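N-acylglucosamine 2-epimerase (Marinomonas mediterranea, PDB 5X32) catalyses the reversible isomerisation of D-mannose to D-fructose and, less efficiently, acts on D-lyxose, while leaving D-glucose untouched. Local coordinates at residues A[62-67]-A[122-127]. Sequence-based numbering, arbitrary orientation.
Sequences FAQAYL and YSNALQ
Ala63 and Asn124 mark the closest backbone approach of 62-67 and 122-127, two helical segments running in roughly the same direction, with an angle of 29° between them and axes 9.4 Å apart at the nearest point. The CA atoms of Ala63 and Asn124 are 5.9 Å apart, a closeness consistent with the small alanine side chain, and Ala63 CB lies 3.5 Å from Asn124 CB. Beside this apolar touch, the next residue, Gln64, makes the polar part of the contact: Gln64 NE2 donates to Asn124 OD1 at 2.5 Å with an N-H...O angle of 150°, shorter than usual for such a bond, a detail that carries no weight at 2.59 Å resolution. The glutamine, its CG beside the backbone N, reaches its partner by a bend at chi2 that swings the amide across, and the two amide planes stand nearly perpendicular, 87° apart. Asn124 ND2 is hydrogen-bonded in turn to Leu120 O one turn earlier in helix 112-127, so both polar atoms of this buried amide have partners, which supports the modelled orientation. The pair joins helices 52-69 and 112-127 within the (alpha/alpha)6 barrel typical of the N-acylglucosamine 2-epimerase family. A leucine in place of Asn124 would probably leave Gln64 NE2 without its acceptor and the Leu120 carbonyl without its side-chain donor. Toward the C-terminal end of both segments the backbones stand farther apart, 8.1 Å between the CA atoms of Leu67 and Gln127; here Leu67 crosses Gln127 at about a right angle, its CD1 3.9 Å from Gln127 CB and its CD2 3.8 Å from the backbone Gln127 O. Ile128, in the loop that follows, also touches Ala63, Tyr66 and Leu67.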
ATOM      1  N   PHE A  62       0.224  -1.208 -13.836  1.00 56.90           N
ATOM      2  CA  PHE A  62       0.549  -1.105 -15.256  1.00 57.27           C
ATOM      3  C   PHE A  62       1.279   0.194 -15.540  1.00 54.61           C
ATOM      4  O   PHE A  62       2.177   0.230 -16.383  1.00 56.50           O
ATOM      5  CB  PHE A  62      -0.711  -1.227 -16.105  1.00 50.10           C
ATOM      6  CG  PHE A  62      -1.282  -2.613 -16.112  1.00 50.60           C
ATOM      7  CD1 PHE A  62      -0.588  -3.656 -16.701  1.00 54.98           C
ATOM      8  CD2 PHE A  62      -2.506  -2.875 -15.522  1.00 48.92           C
ATOM      9  CE1 PHE A  62      -1.103  -4.938 -16.713  1.00 55.83           C
ATOM     10  CE2 PHE A  62      -3.023  -4.146 -15.515  1.00 53.27           C
ATOM     11  CZ  PHE A  62      -2.323  -5.184 -16.122  1.00 59.51           C
ATOM     12  N   ALA A  63       0.932   1.248 -14.810  1.00 52.00           N
ATOM     13  CA  ALA A  63       1.636   2.512 -14.985  1.00 54.48           C
ATOM     14  C   ALA A  63       3.107   2.375 -14.605  1.00 58.73           C
ATOM     15  O   ALA A  63       3.988   2.700 -15.399  1.00 57.23           O
ATOM     16  CB  ALA A  63       0.976   3.604 -14.186  1.00 57.29           C
ATOM     17  N   GLN A  64       3.367   1.873 -13.401  1.00 61.84           N
ATOM     18  CA  GLN A  64       4.741   1.688 -12.933  1.00 60.22           C
ATOM     19  C   GLN A  64       5.543   0.770 -13.876  1.00 61.60           C
ATOM     20  O   GLN A  64       6.724   1.040 -14.191  1.00 61.63           O
ATOM     21  CB  GLN A  64       4.729   1.122 -11.519  1.00 60.33           C
ATOM     22  CG  GLN A  64       4.279   2.112 -10.457  1.00 59.80           C
ATOM     23  CD  GLN A  64       5.192   3.293 -10.370  1.00 63.15           C
ATOM     24  OE1 GLN A  64       6.416   3.148 -10.350  1.00 69.30           O
ATOM     25  NE2 GLN A  64       4.610   4.482 -10.339  1.00 67.02           N
ATOM     26  N   ALA A  65       4.891  -0.286 -14.363  1.00 54.28           N
ATOM     27  CA  ALA A  65       5.558  -1.195 -15.287  1.00 58.36           C
ATOM     28  C   ALA A  65       5.898  -0.469 -16.585  1.00 59.23           C
ATOM     29  O   ALA A  65       6.939  -0.698 -17.187  1.00 56.18           O
ATOM     30  CB  ALA A  65       4.699  -2.405 -15.567  1.00 60.46           C
ATOM     31  N   TYR A  66       5.015   0.419 -17.016  1.00 62.66           N
ATOM     32  CA  TYR A  66       5.290   1.157 -18.234  1.00 64.88           C
ATOM     33  C   TYR A  66       6.433   2.135 -18.026  1.00 63.77           C
ATOM     34  O   TYR A  66       7.280   2.310 -18.895  1.00 67.93           O
ATOM     35  CB  TYR A  66       4.049   1.897 -18.724  1.00 67.92           C
ATOM     36  CG  TYR A  66       4.356   2.880 -19.829  1.00 72.12           C
ATOM     37  CD1 TYR A  66       4.606   2.436 -21.128  1.00 66.96           C
ATOM     38  CD2 TYR A  66       4.395   4.246 -19.575  1.00 63.22           C
ATOM     39  CE1 TYR A  66       4.892   3.325 -22.134  1.00 68.02           C
ATOM     40  CE2 TYR A  66       4.676   5.144 -20.575  1.00 67.02           C
ATOM     41  CZ  TYR A  66       4.922   4.681 -21.855  1.00 73.01           C
ATOM     42  OH  TYR A  66       5.206   5.584 -22.855  1.00 73.34           O
ATOM     43  N   LEU A  67       6.458   2.770 -16.866  1.00 61.49           N
ATOM     44  CA  LEU A  67       7.496   3.743 -16.580  1.00 61.12           C
ATOM     45  C   LEU A  67       8.864   3.079 -16.510  1.00 66.17           C
ATOM     46  O   LEU A  67       9.872   3.718 -16.818  1.00 66.43           O
ATOM     47  CB  LEU A  67       7.188   4.482 -15.279  1.00 59.11           C
ATOM     48  CG  LEU A  67       6.074   5.512 -15.466  1.00 64.76           C
ATOM     49  CD1 LEU A  67       5.660   6.160 -14.162  1.00 57.69           C
ATOM     50  CD2 LEU A  67       6.477   6.560 -16.512  1.00 61.21           C
ATOM     51  N   TYR A 122      -4.374   8.501 -10.063  1.00 54.86           N
ATOM     52  CA  TYR A 122      -4.288   9.686 -10.932  1.00 64.65           C
ATOM     53  C   TYR A 122      -2.853  10.183 -11.073  1.00 68.05           C
ATOM     54  O   TYR A 122      -2.472  10.575 -12.180  1.00 63.30           O
ATOM     55  CB  TYR A 122      -5.201  10.829 -10.441  1.00 61.47           C
ATOM     56  CG  TYR A 122      -6.668  10.536 -10.687  1.00 58.15           C
ATOM     57  CD1 TYR A 122      -7.045   9.636 -11.670  1.00 51.45           C
ATOM     58  CD2 TYR A 122      -7.666  11.113  -9.907  1.00 54.77           C
ATOM     59  CE1 TYR A 122      -8.368   9.339 -11.897  1.00 58.86           C
ATOM     60  CE2 TYR A 122      -8.999  10.822 -10.127  1.00 52.72           C
ATOM     61  CZ  TYR A 122      -9.346   9.932 -11.129  1.00 55.60           C
ATOM     62  OH  TYR A 122     -10.663   9.609 -11.371  1.00 55.30           O
ATOM     63  N   SER A 123      -2.059  10.137  -9.990  1.00 60.30           N
ATOM     64  CA  SER A 123      -0.640  10.482 -10.095  1.00 58.91           C
ATOM     65  C   SER A 123      -0.012   9.644 -11.186  1.00 63.38           C
ATOM     66  O   SER A 123       0.590  10.169 -12.121  1.00 65.56           O
ATOM     67  CB  SER A 123       0.119  10.235  -8.788  1.00 63.85           C
ATOM     68  OG  SER A 123      -0.387  11.007  -7.722  1.00 74.13           O
ATOM     69  N   ASN A 124      -0.222   8.337 -11.115  1.00 58.09           N
ATOM     70  CA  ASN A 124       0.413   7.477 -12.101  1.00 65.88           C
ATOM     71  C   ASN A 124      -0.065   7.765 -13.532  1.00 67.92           C
ATOM     72  O   ASN A 124       0.737   7.754 -14.496  1.00 67.48           O
ATOM     73  CB  ASN A 124       0.195   6.020 -11.715  1.00 59.95           C
ATOM     74  CG  ASN A 124       1.190   5.569 -10.668  1.00 65.36           C
ATOM     75  OD1 ASN A 124       2.284   5.111 -11.000  1.00 66.21           O
ATOM     76  ND2 ASN A 124       0.840   5.750  -9.389  1.00 62.58           N
ATOM     77  N   ALA A 125      -1.361   8.050 -13.663  1.00 65.88           N
ATOM     78  CA  ALA A 125      -1.912   8.479 -14.947  1.00 69.51           C
ATOM     79  C   ALA A 125      -1.128   9.676 -15.469  1.00 67.32           C
ATOM     80  O   ALA A 125      -0.691   9.694 -16.619  1.00 68.48           O
ATOM     81  CB  ALA A 125      -3.389   8.825 -14.821  1.00 68.55           C
ATOM     82  N   LEU A 126      -0.964  10.679 -14.616  1.00 62.85           N
ATOM     83  CA  LEU A 126      -0.226  11.871 -14.991  1.00 66.81           C
ATOM     84  C   LEU A 126       1.185  11.547 -15.456  1.00 68.23           C
ATOM     85  O   LEU A 126       1.595  12.015 -16.523  1.00 73.92           O
ATOM     86  CB  LEU A 126      -0.162  12.863 -13.831  1.00 63.88           C
ATOM     87  CG  LEU A 126       0.558  14.163 -14.182  1.00 67.21           C
ATOM     88  CD1 LEU A 126      -0.253  14.925 -15.177  1.00 69.01           C
ATOM     89  CD2 LEU A 126       0.831  15.005 -12.958  1.00 67.63           C
ATOM     90  N   GLN A 127       1.914  10.736 -14.685  1.00 63.15           N
ATOM     91  CA  GLN A 127       3.314  10.511 -15.014  1.00 68.35           C
ATOM     92  C   GLN A 127       3.430   9.726 -16.300  1.00 65.99           C
ATOM     93  O   GLN A 127       4.495   9.752 -16.897  1.00 65.56           O
ATOM     94  CB  GLN A 127       4.092   9.749 -13.944  1.00 70.07           C
ATOM     95  CG  GLN A 127       3.477   9.756 -12.590  1.00 72.03           C
ATOM     96  CD  GLN A 127       4.490   9.486 -11.486  1.00 77.26           C
ATOM     97  OE1 GLN A 127       5.341  10.326 -11.154  1.00 84.05           O
ATOM     98  NE2 GLN A 127       4.552   8.224 -11.082  1.00 79.76           N
TER